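PDB 7CBD: exoglucanase A from Cellulomonas fimi, which hydrolyses beta-1,4-glucosidic linkages of cellulose with inversion of anomeric configuration, releasing cellobiose, through the family 6 catalytic domain described here. Local coordinates for residues R99-L104 / P161-A166; L91-L96 / T145-S150; D7-G12 / Y188-I193. All blocks are in the same frame, centred on the assembly; numbering follows the deposited sequence. Where two conformers were deposited one is given.

Contact 1: residues R99-L104 / P161-A166; sequences RDCFAL and PACQQA
The covalent link between C101 and C163 carries this contact: SG of C101 lies 2.0 Å from SG of C163, and a chi3 of 95° is that of a relaxed disulfide. The two sulfurs get there by different rotations. SG of C101 sits between its own backbone N and carbonyl carbon (chi1 62°), whereas SG of C163 lies beside its backbone N (chi1 -69°).

Apolar contacts line the bridge on the helix side. CB of A166, one turn beyond A162, is 4.0 Å from CB of C101, and CB of A162 is 4.3 Å from the same atom. CB of F102 comes within 4.4 Å of SG of C163; its side chain also touches N153 and N157.

No hydrogen bond crosses between the two segments. Within the loop NE of R99 donates to OD2 of D100 at 2.9 Å as part of a salt bridge, reaching the syn side of the carboxylate, while A103 N to D100 O, 3.0 Å, closes a type I turn. OD1 of D100 is bonded to Y94 OH.

This disulfide clamps a loop beside the predicted active site of the family 6 catalytic domain to the first turn of helix 161-182, with the F102 side chain about 5 Å from that of D149, the predicted proton donor.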
loop_
_atom_site.group_PDB
_atom_site.type_symbol
_atom_site.label_atom_id
_atom_site.label_comp_id
_atom_site.label_asym_id
_atom_site.label_seq_id
_atom_site.Cartn_x
_atom_site.Cartn_y
_atom_site.Cartn_z
ATOM N N ARG A 99 14.119 -2.132 -8.973
ATOM C CA ARG A 99 12.995 -1.773 -8.117
ATOM C C ARG A 99 13.309 -0.542 -7.278
ATOM O O ARG A 99 14.433 -0.357 -6.809
ATOM C CB ARG A 99 12.687 -2.938 -7.173
ATOM C CG ARG A 99 11.223 -3.061 -6.797
ATOM C CD ARG A 99 10.986 -4.197 -5.818
ATOM N NE ARG A 99 11.550 -3.888 -4.512
ATOM C CZ ARG A 99 11.634 -4.753 -3.509
ATOM N NH1 ARG A 99 11.177 -5.994 -3.649
ATOM N NH2 ARG A 99 12.174 -4.372 -2.360
ATOM N N ASP A 100 12.296 0.305 -7.091
ATOM C CA ASP A 100 12.397 1.490 -6.235
ATOM C C ASP A 100 13.546 2.399 -6.676
ATOM O O ASP A 100 14.441 2.731 -5.901
ATOM C CB ASP A 100 12.542 1.105 -4.758
ATOM C CG ASP A 100 11.548 0.050 -4.331
ATOM O OD1 ASP A 100 10.337 0.345 -4.275
ATOM O OD2 ASP A 100 11.971 -1.088 -4.055
ATOM N N CYS A 101 13.497 2.813 -7.944
ATOM C CA CYS A 101 14.655 3.467 -8.551
ATOM C C CYS A 101 14.990 4.821 -7.936
ATOM O O CYS A 101 16.138 5.262 -8.048
ATOM C CB CYS A 101 14.471 3.600 -10.060
ATOM S SG CYS A 101 13.057 4.606 -10.572
ATOM N N PHE A 102 14.002 5.486 -7.453
ATOM C CA PHE A 102 14.213 6.792 -6.666
ATOM C C PHE A 102 14.900 6.643 -5.220
ATOM O O PHE A 102 15.235 7.658 -4.704
ATOM C CB PHE A 102 12.836 7.455 -6.515
ATOM C CG PHE A 102 12.868 8.912 -6.134
ATOM C CD1 PHE A 102 13.787 9.781 -6.695
ATOM C CD2 PHE A 102 11.933 9.418 -5.242
ATOM C CE1 PHE A 102 13.789 11.121 -6.352
ATOM C CE2 PHE A 102 11.928 10.754 -4.900
ATOM C CZ PHE A 102 12.853 11.606 -5.461
ATOM N N ALA A 103 15.009 5.451 -4.664
ATOM C CA ALA A 103 15.661 5.262 -3.414
ATOM C C ALA A 103 17.145 5.467 -3.627
ATOM O O ALA A 103 17.699 5.064 -4.580
ATOM C CB ALA A 103 15.342 3.887 -2.920
ATOM N N LEU A 104 17.809 6.162 -2.721
ATOM C CA LEU A 104 19.277 6.318 -2.921
ATOM C C LEU A 104 19.898 5.150 -2.129
ATOM O O LEU A 104 20.399 5.310 -1.039
ATOM C CB LEU A 104 19.752 7.748 -2.602
ATOM N N PRO A 161 19.448 8.938 -12.537
ATOM C CA PRO A 161 19.941 7.930 -13.494
ATOM C C PRO A 161 19.408 6.525 -13.258
ATOM O O PRO A 161 19.124 5.810 -14.223
ATOM C CB PRO A 161 21.465 8.027 -13.343
ATOM C CG PRO A 161 21.694 9.461 -12.945
ATOM C CD PRO A 161 20.523 9.833 -12.063
ATOM N N ALA A 162 19.227 6.123 -12.000
ATOM C CA ALA A 162 18.686 4.795 -11.735
ATOM C C ALA A 162 17.287 4.634 -12.315
ATOM O O ALA A 162 16.921 3.537 -12.749
ATOM C CB ALA A 162 18.655 4.519 -10.236
ATOM N N CYS A 163 16.490 5.704 -12.336
ATOM C CA CYS A 163 15.159 5.606 -12.926
ATOM C C CYS A 163 15.212 5.587 -14.449
ATOM O O CYS A 163 14.408 4.900 -15.085
ATOM C CB CYS A 163 14.241 6.712 -12.402
ATOM S SG CYS A 163 13.797 6.508 -10.661
ATOM N N GLN A 164 16.155 6.323 -15.050
ATOM C CA GLN A 164 16.382 6.194 -16.485
ATOM C C GLN A 164 16.748 4.759 -16.841
ATOM O O GLN A 164 16.207 4.182 -17.795
ATOM C CB GLN A 164 17.496 7.148 -16.913
ATOM C CG GLN A 164 17.141 8.601 -16.721
ATOM C CD GLN A 164 18.358 9.492 -16.691
ATOM O OE1 GLN A 164 19.420 9.124 -17.202
ATOM N NE2 GLN A 164 18.212 10.680 -16.110
ATOM N N GLN A 165 17.659 4.163 -16.065
ATOM C CA GLN A 165 18.088 2.790 -16.309
ATOM C C GLN A 165 16.933 1.817 -16.135
ATOM O O GLN A 165 16.813 0.840 -16.884
ATOM C CB GLN A 165 19.222 2.424 -15.346
ATOM C CG GLN A 165 20.514 3.205 -15.559
ATOM C CD GLN A 165 21.375 3.307 -14.295
ATOM O OE1 GLN A 165 21.097 2.668 -13.273
ATOM N NE2 GLN A 165 22.420 4.126 -14.362
ATOM N N ALA A 166 16.065 2.076 -15.155
ATOM C CA ALA A 166 14.989 1.147 -14.837
ATOM C C ALA A 166 13.826 1.255 -15.812
ATOM O O ALA A 166 13.087 0.281 -15.987
ATOM C CB ALA A 166 14.494 1.384 -13.407
#

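Contact 2: residues L91-L96 / T145-S150; sequences LVIYDL and TIEPDS
V92 and P148 meet on one face of the sheet, where CG1 of V92 reaches CG of P148 at 3.8 Å. The branch is set by a CG1 lying opposite the backbone N (chi1 -166°). On the other face I93 and I146 run side by side in the same direction, CG1 of I93 being 4.0 Å from CD1 of I146. Farther along, CD1 of Y94 packs 3.7 Å from CD of P148, P148 O lies at the edge of the Y94 ring, 3.3 Å from CE1, and L96 lays CG against the carboxylate carbon CD of E147.

The backbones pair as adjacent parallel strands of the family 6 domain's barrel-like sheet, V92 with T145 and I93 with I146. I93 N donates to T145 O at 2.9 Å with an N-H...O angle of 165°. Past the strand ends, E147 N gives a more bent bond to I93 O (2.7 Å), and the E147 side chain, folded back at chi2 (-73°), takes over: its OE2 receives D95 N at 2.9 Å on the syn lone pair. A weak bond from L96 N to OE1 and a bond between Y120 OH and OE2 further hold this buried carboxylate, while OG of S150 ties down the E147 carbonyl.

The loop leaving strand 141-146 at its C-terminal end carries D149, the predicted proton donor. Helices 114-132 and 161-182 cover the I93 side, strands 52-54 and 187-192 flank the pair, and I364 meets V92 and T145 opposite.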
loop_
_atom_site.group_PDB
_atom_site.type_symbol
_atom_site.label_atom_id
_atom_site.label_comp_id
_atom_site.label_asym_id
_atom_site.label_seq_id
_atom_site.Cartn_x
_atom_site.Cartn_y
_atom_site.Cartn_z
ATOM N N LEU A 91 -2.392 -10.452 -3.186
ATOM C CA LEU A 91 -1.029 -10.868 -3.481
ATOM C C LEU A 91 -0.296 -9.664 -4.053
ATOM O O LEU A 91 -0.826 -8.989 -4.941
ATOM C CB LEU A 91 -1.107 -11.939 -4.564
ATOM C CG LEU A 91 -0.136 -13.123 -4.687
ATOM C CD1 LEU A 91 0.117 -13.485 -6.155
ATOM C CD2 LEU A 91 1.138 -12.982 -3.929
ATOM N N VAL A 92 0.910 -9.381 -3.566
ATOM C CA VAL A 92 1.688 -8.252 -4.075
ATOM C C VAL A 92 2.826 -8.760 -4.951
ATOM O O VAL A 92 3.674 -9.543 -4.499
ATOM C CB VAL A 92 2.225 -7.342 -2.964
ATOM C CG1 VAL A 92 2.723 -6.033 -3.581
ATOM C CG2 VAL A 92 1.143 -7.071 -1.936
ATOM N N ILE A 93 2.834 -8.286 -6.194
ATOM C CA ILE A 93 3.882 -8.549 -7.168
ATOM C C ILE A 93 4.867 -7.386 -7.047
ATOM O O ILE A 93 4.502 -6.231 -7.291
ATOM C CB ILE A 93 3.269 -8.612 -8.578
ATOM C CG1 ILE A 93 2.116 -9.623 -8.625
ATOM C CG2 ILE A 93 4.324 -8.913 -9.630
ATOM C CD1 ILE A 93 2.512 -11.038 -8.264
ATOM N N TYR A 94 6.100 -7.668 -6.618
ATOM C CA TYR A 94 6.998 -6.595 -6.189
ATOM C C TYR A 94 8.451 -7.026 -6.312
ATOM O O TYR A 94 9.141 -7.205 -5.300
ATOM C CB TYR A 94 6.687 -6.193 -4.739
ATOM C CG TYR A 94 7.381 -4.943 -4.212
ATOM C CD1 TYR A 94 7.447 -3.777 -4.965
ATOM C CD2 TYR A 94 7.921 -4.923 -2.930
ATOM C CE1 TYR A 94 8.065 -2.629 -4.469
ATOM C CE2 TYR A 94 8.528 -3.792 -2.427
ATOM C CZ TYR A 94 8.595 -2.648 -3.195
ATOM O OH TYR A 94 9.203 -1.526 -2.670
ATOM N N ASP A 95 8.941 -7.178 -7.551
ATOM C CA ASP A 95 10.345 -7.536 -7.714
ATOM C C ASP A 95 10.937 -7.050 -9.033
ATOM O O ASP A 95 11.857 -7.688 -9.558
ATOM C CB ASP A 95 10.554 -9.051 -7.557
ATOM C CG ASP A 95 11.958 -9.409 -7.101
ATOM O OD1 ASP A 95 12.688 -8.533 -6.576
ATOM O OD2 ASP A 95 12.314 -10.594 -7.255
ATOM N N LEU A 96 10.480 -5.907 -9.553
ATOM C CA LEU A 96 10.960 -5.458 -10.857
ATOM C C LEU A 96 12.475 -5.265 -10.851
ATOM O O LEU A 96 13.064 -4.883 -9.831
ATOM C CB LEU A 96 10.335 -4.123 -11.249
ATOM C CG LEU A 96 8.963 -4.214 -11.897
ATOM C CD1 LEU A 96 8.317 -2.852 -11.914
ATOM C CD2 LEU A 96 9.022 -4.791 -13.294
ATOM N N THR A 145 -1.804 -6.962 -6.609
ATOM C CA THR A 145 -1.319 -5.589 -6.647
ATOM C C THR A 145 -0.011 -5.579 -7.433
ATOM O O THR A 145 0.953 -6.247 -7.044
ATOM C CB THR A 145 -1.110 -5.059 -5.228
ATOM O OG1 THR A 145 -2.378 -4.812 -4.611
ATOM C CG2 THR A 145 -0.318 -3.749 -5.253
ATOM N N ILE A 146 0.020 -4.843 -8.543
ATOM C CA ILE A 146 1.104 -4.940 -9.520
ATOM C C ILE A 146 2.124 -3.832 -9.260
ATOM O O ILE A 146 1.909 -2.667 -9.614
ATOM C CB ILE A 146 0.590 -4.884 -10.963
ATOM C CG1 ILE A 146 -0.524 -5.904 -11.218
ATOM C CG2 ILE A 146 1.748 -5.100 -11.935
ATOM C CD1 ILE A 146 -0.121 -7.337 -11.000
ATOM N N GLU A 147 3.248 -4.216 -8.662
ATOM C CA GLU A 147 4.501 -3.466 -8.583
ATOM C C GLU A 147 4.356 -2.069 -7.991
ATOM O O GLU A 147 4.467 -1.057 -8.699
ATOM C CB GLU A 147 5.230 -3.476 -9.929
ATOM C CG GLU A 147 5.657 -4.871 -10.372
ATOM C CD GLU A 147 6.829 -5.452 -9.582
ATOM O OE1 GLU A 147 7.490 -4.717 -8.813
ATOM O OE2 GLU A 147 7.102 -6.664 -9.736
ATOM N N PRO A 148 4.153 -1.979 -6.679
ATOM C CA PRO A 148 4.208 -0.675 -6.007
ATOM C C PRO A 148 5.512 0.059 -6.303
ATOM O O PRO A 148 6.548 -0.552 -6.566
ATOM C CB PRO A 148 4.110 -1.048 -4.521
ATOM C CG PRO A 148 3.402 -2.383 -4.518
ATOM C CD PRO A 148 3.888 -3.087 -5.748
ATOM N N ASP A 149 5.444 1.392 -6.273
ATOM C CA ASP A 149 6.632 2.237 -6.420
ATOM C C ASP A 149 7.373 1.989 -7.732
ATOM O O ASP A 149 8.605 1.943 -7.760
ATOM C CB ASP A 149 7.575 2.094 -5.222
ATOM C CG ASP A 149 8.682 3.127 -5.229
ATOM O OD1 ASP A 149 8.457 4.237 -5.759
ATOM O OD2 ASP A 149 9.787 2.815 -4.735
ATOM N N SER A 150 6.633 1.839 -8.834
ATOM C CA SER A 150 7.274 1.562 -10.117
ATOM C C SER A 150 6.990 2.650 -11.148
ATOM O O SER A 150 7.697 3.664 -11.195
ATOM C CB SER A 150 6.920 0.158 -10.639
ATOM O OG SER A 150 5.532 0.015 -10.912
#

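Contact 3: residues D7-G12 / Y188-I193; sequences DNPYAG and YNYIDI
P9 leans its CB-CG-CD side over one face of the Y188 ring: its CB stands 3.7 Å from the ring centroid and only 7° off the normal, a CH-pi contact. H5 also stacks with the Y188 ring. The motif on the loop side is an Asx turn overlapping a type I turn that spans N8 to A11, packed on strand 187-192 of the family 6 domain's sheet. The same proline meets the Y190 ring differently: CG of P9 lies at the edge of that ring, near its plane, while CD of P9 is 3.3 Å from OH of Y190. That hydroxyl in turn lies at the edge of the Y10 ring, in plane, 3.8 Å from CE2 of Y10. One proline is thus met by two aromatic side chains projecting from the same side of the strand, one through its face and the other through its rim.

In the Asx turn OD1 of N8 receives Y10 N at 3.0 Å, the donor standing well above the amide carbonyl plane; a CG opposite the backbone N (chi1 178°) brings the amide over to it. A11 N closes the type I turn onto N8 O.

The contact packs the segment before strand 14-15 against strand 187-192, which lies between parallel neighbours 141-146 and 228-231, away from the predicted catalytic residues. Each tyrosine hydroxyl has a partner beyond the two segments: Y10 OH pairs with OD1 of N90, Y188 OH with V6 N, and Y190 OH with OD2 of D359. A single water bridges the segments, donating to the backbone O of D7 at 2.9 Å and to OH of Y190 at 3.0 Å.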
loop_
_atom_site.group_PDB
_atom_site.type_symbol
_atom_site.label_atom_id
_atom_site.label_comp_id
_atom_site.label_asym_id
_atom_site.label_seq_id
_atom_site.Cartn_x
_atom_site.Cartn_y
_atom_site.Cartn_z
ATOM N N ASP A 7 -16.477 -7.875 -12.592
ATOM C CA ASP A 7 -16.077 -6.473 -12.559
ATOM C C ASP A 7 -15.360 -6.116 -11.260
ATOM O O ASP A 7 -14.407 -5.330 -11.263
ATOM C CB ASP A 7 -17.314 -5.593 -12.719
ATOM C CG ASP A 7 -17.017 -4.147 -12.427
ATOM O OD1 ASP A 7 -16.268 -3.533 -13.215
ATOM O OD2 ASP A 7 -17.488 -3.637 -11.387
ATOM N N ASN A 8 -15.817 -6.660 -10.135
ATOM C CA ASN A 8 -15.254 -6.345 -8.826
ATOM C C ASN A 8 -15.150 -7.645 -8.043
ATOM O O ASN A 8 -16.163 -8.138 -7.518
ATOM C CB ASN A 8 -16.119 -5.336 -8.077
ATOM C CG ASN A 8 -15.570 -5.030 -6.695
ATOM O OD1 ASN A 8 -14.489 -5.496 -6.333
ATOM N ND2 ASN A 8 -16.311 -4.262 -5.914
ATOM N N PRO A 9 -13.948 -8.224 -7.931
ATOM C CA PRO A 9 -13.818 -9.505 -7.225
ATOM C C PRO A 9 -14.148 -9.412 -5.744
ATOM O O PRO A 9 -14.446 -10.444 -5.127
ATOM C CB PRO A 9 -12.350 -9.891 -7.463
ATOM C CG PRO A 9 -11.655 -8.560 -7.600
ATOM C CD PRO A 9 -12.640 -7.690 -8.347
ATOM N N TYR A 10 -14.141 -8.205 -5.167
ATOM C CA TYR A 10 -14.436 -8.026 -3.749
ATOM C C TYR A 10 -15.926 -8.012 -3.434
ATOM O O TYR A 10 -16.290 -8.222 -2.275
ATOM C CB TYR A 10 -13.806 -6.731 -3.235
ATOM C CG TYR A 10 -12.294 -6.701 -3.304
ATOM C CD1 TYR A 10 -11.522 -7.124 -2.231
ATOM C CD2 TYR A 10 -11.639 -6.229 -4.436
ATOM C CE1 TYR A 10 -10.132 -7.092 -2.287
ATOM C CE2 TYR A 10 -10.254 -6.189 -4.506
ATOM C CZ TYR A 10 -9.508 -6.616 -3.427
ATOM O OH TYR A 10 -8.138 -6.571 -3.514
ATOM N N ALA A 11 -16.791 -7.763 -4.417
ATOM C CA ALA A 11 -18.213 -7.602 -4.123
ATOM C C ALA A 11 -18.798 -8.913 -3.609
ATOM O O ALA A 11 -18.704 -9.946 -4.278
ATOM C CB ALA A 11 -18.959 -7.120 -5.366
ATOM N N GLY A 12 -19.405 -8.871 -2.422
ATOM C CA GLY A 12 -19.977 -10.062 -1.830
ATOM C C GLY A 12 -18.970 -11.100 -1.391
ATOM O O GLY A 12 -19.358 -12.233 -1.094
ATOM N N TYR A 188 -7.063 -10.871 -10.831
ATOM C CA TYR A 188 -7.543 -9.511 -11.054
ATOM C C TYR A 188 -6.371 -8.584 -10.781
ATOM O O TYR A 188 -5.827 -8.581 -9.675
ATOM C CB TYR A 188 -8.710 -9.212 -10.098
ATOM C CG TYR A 188 -9.902 -10.102 -10.407
ATOM C CD1 TYR A 188 -10.951 -9.628 -11.184
ATOM C CD2 TYR A 188 -9.950 -11.432 -9.978
ATOM C CE1 TYR A 188 -12.025 -10.444 -11.520
ATOM C CE2 TYR A 188 -11.023 -12.263 -10.306
ATOM C CZ TYR A 188 -12.057 -11.760 -11.084
ATOM O OH TYR A 188 -13.128 -12.559 -11.437
ATOM N N ASN A 189 -5.961 -7.822 -11.792
ATOM C CA ASN A 189 -4.737 -7.033 -11.728
ATOM C C ASN A 189 -5.064 -5.601 -11.337
ATOM O O ASN A 189 -5.786 -4.904 -12.064
ATOM C CB ASN A 189 -4.036 -7.038 -13.082
ATOM C CG ASN A 189 -3.479 -8.388 -13.434
ATOM O OD1 ASN A 189 -3.085 -9.156 -12.562
ATOM N ND2 ASN A 189 -3.452 -8.695 -14.721
ATOM N N TYR A 190 -4.505 -5.160 -10.211
ATOM C CA TYR A 190 -4.657 -3.792 -9.729
ATOM C C TYR A 190 -3.299 -3.110 -9.820
ATOM O O TYR A 190 -2.377 -3.439 -9.065
ATOM C CB TYR A 190 -5.196 -3.779 -8.302
ATOM C CG TYR A 190 -6.674 -4.114 -8.235
ATOM C CD1 TYR A 190 -7.631 -3.107 -8.268
ATOM C CD2 TYR A 190 -7.114 -5.437 -8.155
ATOM C CE1 TYR A 190 -8.996 -3.403 -8.219
ATOM C CE2 TYR A 190 -8.475 -5.746 -8.110
ATOM C CZ TYR A 190 -9.405 -4.719 -8.137
ATOM O OH TYR A 190 -10.750 -5.013 -8.084
ATOM N N ILE A 191 -3.176 -2.177 -10.760
ATOM C CA ILE A 191 -1.926 -1.456 -10.971
ATOM C C ILE A 191 -1.751 -0.420 -9.864
ATOM O O ILE A 191 -2.680 0.320 -9.528
ATOM C CB ILE A 191 -1.924 -0.809 -12.368
ATOM C CG1 ILE A 191 -1.644 -1.866 -13.449
ATOM C CG2 ILE A 191 -0.935 0.358 -12.441
ATOM C CD1 ILE A 191 -0.171 -2.215 -13.609
ATOM N N ASP A 192 -0.550 -0.351 -9.297
ATOM C CA ASP A 192 -0.282 0.630 -8.259
ATOM C C ASP A 192 -0.254 2.039 -8.849
ATOM O O ASP A 192 0.333 2.273 -9.910
ATOM C CB ASP A 192 1.068 0.338 -7.618
ATOM C CG ASP A 192 1.373 1.284 -6.500
ATOM O OD1 ASP A 192 0.949 0.971 -5.376
ATOM O OD2 ASP A 192 1.994 2.346 -6.752
ATOM N N ILE A 193 -0.873 2.987 -8.141
ATOM C CA ILE A 193 -0.907 4.373 -8.607
ATOM C C ILE A 193 -0.340 5.348 -7.577
ATOM O O ILE A 193 -0.746 6.514 -7.518
ATOM C CB ILE A 193 -2.303 4.797 -9.114
ATOM C CG1 ILE A 193 -3.356 4.701 -8.005
ATOM C CG2 ILE A 193 -2.682 3.988 -10.334
ATOM C CD1 ILE A 193 -4.583 5.536 -8.286
HETATM O O HOH W 1 -11.600 -5.772 -10.831
#

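All three contacts are buried, but at different depths: the centre of contact 2 is 10 Å from that of the chain, contact 3 is 14 Å away and contact 1 is 19 Å away. Contacts 2 and 3 share one sheet, strands 141-146 and 187-192 being neighbours linked by a probable hydrogen bond from I146 N to Y190 O. Contact 1 belongs instead to loop and helix, yet touches contact 2 beside the predicted proton donor, where two carboxylates approach closely, D100 OD1 to D149 OD2 at 2.6 Å. Their chemistry differs accordingly: a covalent bridge in contact 1, strand pairing plus a bonded carboxylate in contact 2, and proline-aromatic packing with one water in contact 3.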